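Local coordinates for protein PfkB family carbohydrate kinase (Listeria grayi DSM 20601, PDB 4GM6) that probably phosphorylates a sugar or related small substrate, as a kinase of the PfkB carbohydrate kinase family, at residues P72-T77 / Q96-F101. Residues are numbered along the deposited sequence; the frame is centred on the assembly and turned at random. Where two conformers were deposited one is given.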
ATOM      1  N   PRO C  72     -29.143 -13.181  17.954  1.00 63.90           N
ATOM      2  CA  PRO C  72     -29.774 -12.556  16.797  1.00 57.92           C
ATOM      3  C   PRO C  72     -30.124 -11.121  17.156  1.00 57.54           C
ATOM      4  O   PRO C  72     -30.760 -10.867  18.186  1.00 60.32           O
ATOM      5  CB  PRO C  72     -31.057 -13.379  16.609  1.00 66.98           C
ATOM      6  CG  PRO C  72     -30.768 -14.692  17.262  1.00 65.15           C
ATOM      7  CD  PRO C  72     -29.910 -14.342  18.442  1.00 60.72           C
ATOM      8  N   THR C  73     -29.699 -10.184  16.324  1.00 54.65           N
ATOM      9  CA  THR C  73     -29.936  -8.774  16.585  0.50 53.38           C
ATOM     10  C   THR C  73     -30.579  -8.093  15.381  1.00 61.50           C
ATOM     11  O   THR C  73     -30.523  -8.606  14.253  1.00 50.34           O
ATOM     12  CB  THR C  73     -28.623  -8.039  16.934  0.50 52.16           C
ATOM     13  OG1 THR C  73     -27.662  -8.248  15.891  0.50 42.20           O
ATOM     14  CG2 THR C  73     -28.056  -8.540  18.258  0.50 47.18           C
ATOM     15  N   ARG C  74     -31.178  -6.935  15.635  1.00 55.57           N
ATOM     16  CA  ARG C  74     -31.820  -6.131  14.609  1.00 54.27           C
ATOM     17  C   ARG C  74     -31.662  -4.671  15.004  1.00 53.30           C
ATOM     18  O   ARG C  74     -31.498  -4.344  16.189  1.00 51.09           O
ATOM     19  CB  ARG C  74     -33.304  -6.467  14.531  1.00 56.99           C
ATOM     20  CG  ARG C  74     -34.090  -5.952  15.726  1.00 66.77           C
ATOM     21  CD  ARG C  74     -35.525  -6.432  15.689  1.00 62.69           C
ATOM     22  NE  ARG C  74     -35.621  -7.874  15.462  1.00 72.61           N
ATOM     23  CZ  ARG C  74     -36.675  -8.617  15.794  1.00 89.04           C
ATOM     24  NH1 ARG C  74     -37.729  -8.065  16.383  1.00 67.74           N
ATOM     25  NH2 ARG C  74     -36.673  -9.919  15.547  1.00108.36           N
ATOM     26  N   ILE C  75     -31.724  -3.784  14.022  1.00 48.57           N
ATOM     27  CA  ILE C  75     -31.491  -2.378  14.301  1.00 49.58           C
ATOM     28  C   ILE C  75     -32.427  -1.479  13.521  1.00 52.93           C
ATOM     29  O   ILE C  75     -32.540  -1.581  12.291  1.00 44.92           O
ATOM     30  CB  ILE C  75     -30.036  -1.966  13.994  1.00 48.43           C
ATOM     31  CG1 ILE C  75     -29.748  -0.556  14.528  1.00 50.96           C
ATOM     32  CG2 ILE C  75     -29.760  -2.014  12.496  1.00 38.60           C
ATOM     33  CD1 ILE C  75     -28.319  -0.091  14.311  1.00 43.64           C
ATOM     34  N   ALA C  76     -33.099  -0.599  14.253  1.00 48.67           N
ATOM     35  CA  ALA C  76     -33.898   0.451  13.642  1.00 51.27           C
ATOM     36  C   ALA C  76     -32.945   1.589  13.251  1.00 54.50           C
ATOM     37  O   ALA C  76     -32.360   2.243  14.116  1.00 53.19           O
ATOM     38  CB  ALA C  76     -34.965   0.934  14.613  1.00 50.29           C
ATOM     39  N   THR C  77     -32.762   1.807  11.951  1.00 46.97           N
ATOM     40  CA  THR C  77     -31.871   2.868  11.497  1.00 47.37           C
ATOM     41  C   THR C  77     -32.270   3.429  10.122  1.00 60.99           C
ATOM     42  O   THR C  77     -33.182   2.913   9.474  1.00 47.70           O
ATOM     43  CB  THR C  77     -30.407   2.393  11.475  1.00 44.21           C
ATOM     44  OG1 THR C  77     -29.539   3.524  11.616  1.00 39.56           O
ATOM     45  CG2 THR C  77     -30.103   1.661  10.166  1.00 44.68           C
ATOM     46  N   GLN C  96     -24.193 -10.277  10.139  1.00 44.18           N
ATOM     47  CA  GLN C  96     -25.467 -10.942  10.429  1.00 50.08           C
ATOM     48  C   GLN C  96     -26.390 -10.198  11.389  1.00 52.04           C
ATOM     49  O   GLN C  96     -27.109 -10.811  12.171  1.00 55.47           O
ATOM     50  CB  GLN C  96     -25.213 -12.375  10.892  1.00 53.86           C
ATOM     51  CG  GLN C  96     -24.587 -13.223   9.799  1.00 56.35           C
ATOM     52  CD  GLN C  96     -24.571 -14.695  10.138  1.00 79.30           C
ATOM     53  OE1 GLN C  96     -23.833 -15.130  11.019  1.00 77.28           O
ATOM     54  NE2 GLN C  96     -25.387 -15.475   9.431  1.00 70.61           N
ATOM     55  N   VAL C  97     -26.377  -8.873  11.328  1.00 56.15           N
ATOM     56  CA  VAL C  97     -27.390  -8.097  12.031  1.00 50.59           C
ATOM     57  C   VAL C  97     -28.569  -7.968  11.083  1.00 56.88           C
ATOM     58  O   VAL C  97     -28.380  -7.703   9.897  1.00 47.06           O
ATOM     59  CB  VAL C  97     -26.865  -6.703  12.408  1.00 45.91           C
ATOM     60  CG1 VAL C  97     -27.943  -5.896  13.107  1.00 41.94           C
ATOM     61  CG2 VAL C  97     -25.638  -6.827  13.300  1.00 38.55           C
ATOM     62  N   ASP C  98     -29.776  -8.184  11.604  1.00 51.40           N
ATOM     63  CA  ASP C  98     -31.013  -8.094  10.827  1.00 62.14           C
ATOM     64  C   ASP C  98     -31.171  -6.693  10.242  1.00 56.81           C
ATOM     65  O   ASP C  98     -31.040  -5.698  10.962  1.00 54.51           O
ATOM     66  CB  ASP C  98     -32.209  -8.402  11.742  1.00 58.07           C
ATOM     67  CG  ASP C  98     -33.527  -8.561  10.980  1.00 73.75           C
ATOM     68  OD1 ASP C  98     -33.526  -8.597   9.730  1.00 68.35           O
ATOM     69  OD2 ASP C  98     -34.579  -8.663  11.650  1.00 97.40           O
ATOM     70  N   THR C  99     -31.463  -6.610   8.946  1.00 48.78           N
ATOM     71  CA  THR C  99     -31.635  -5.310   8.295  1.00 51.67           C
ATOM     72  C   THR C  99     -33.095  -4.968   7.955  1.00 51.48           C
ATOM     73  O   THR C  99     -33.379  -3.906   7.394  1.00 52.44           O
ATOM     74  CB  THR C  99     -30.769  -5.201   7.019  1.00 45.99           C
ATOM     75  OG1 THR C  99     -31.138  -6.234   6.101  1.00 48.42           O
ATOM     76  CG2 THR C  99     -29.283  -5.339   7.361  1.00 43.87           C
ATOM     77  N   ALA C 100     -34.020  -5.861   8.281  1.00 53.55           N
ATOM     78  CA  ALA C 100     -35.430  -5.637   7.959  1.00 59.51           C
ATOM     79  C   ALA C 100     -35.967  -4.269   8.406  1.00 63.23           C
ATOM     80  O   ALA C 100     -36.963  -3.789   7.870  1.00 61.94           O
ATOM     81  CB  ALA C 100     -36.304  -6.754   8.540  1.00 59.23           C
ATOM     82  N   PHE C 101     -35.336  -3.653   9.401  1.00 58.72           N
ATOM     83  CA  PHE C 101     -35.851  -2.389   9.929  1.00 57.65           C
ATOM     84  C   PHE C 101     -34.963  -1.194   9.579  1.00 61.56           C
ATOM     85  O   PHE C 101     -35.083  -0.125  10.178  1.00 55.20           O
ATOM     86  CB  PHE C 101     -36.113  -2.485  11.445  1.00 59.57           C
ATOM     87  CG  PHE C 101     -37.130  -3.539  11.819  1.00 65.39           C
ATOM     88  CD1 PHE C 101     -38.470  -3.209  11.980  1.00 66.82           C
ATOM     89  CD2 PHE C 101     -36.748  -4.862  11.993  1.00 68.34           C
ATOM     90  CE1 PHE C 101     -39.402  -4.174  12.310  1.00 64.95           C
ATOM     91  CE2 PHE C 101     -37.679  -5.834  12.319  1.00 69.65           C
ATOM     92  CZ  PHE C 101     -39.009  -5.488  12.482  1.00 74.95           C
TER
HETATM   93  O   HOH W   1     -32.998  -3.789  11.320  1.00 42.71           O
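D98 N donates to T73 O (2.8 Å), the one direct backbone hydrogen bond between the two segments, in a short, weakly bonded parallel pairing. After D98 a turn interrupts the second strand before it comes back alongside A76 and T77, and water 1 fills in, donating to D98 O (2.8 Å) and accepting from F101 N (3.0 Å). In this Asx turn D98 OD1 takes the N-H of A100 from above the carboxylate plane; aspartate suits the place because its short side chain reaches forward to the backbone N-H two residues on.

Helix 83-94 links the two strands in a beta-alpha-beta unit, placing 97-104 at the edge of the large, mainly parallel sheet of the PfkB fold. On the face turned to helices 58-68 and 83-94, I75 CG2 packs loosely on CG1 of beta-branched V97. In the conformer given, T73 OG1 also touches both V97 methyls, while bonding weakly to A63 O.

On the other face R74 and D98 run side by side, CB to CB 3.6 Å. R74 NE and D98 OD2 are 4.0 Å apart, beyond a salt bridge, so any attraction is probably of charge only. Arginine's long chain offers methylenes to the F101 ring (R74 CD to F101 CE2 4.0 Å), with CE2 over one guanidinium face, the planes 25° apart, while NH1 bonds to K149 O and L147 O.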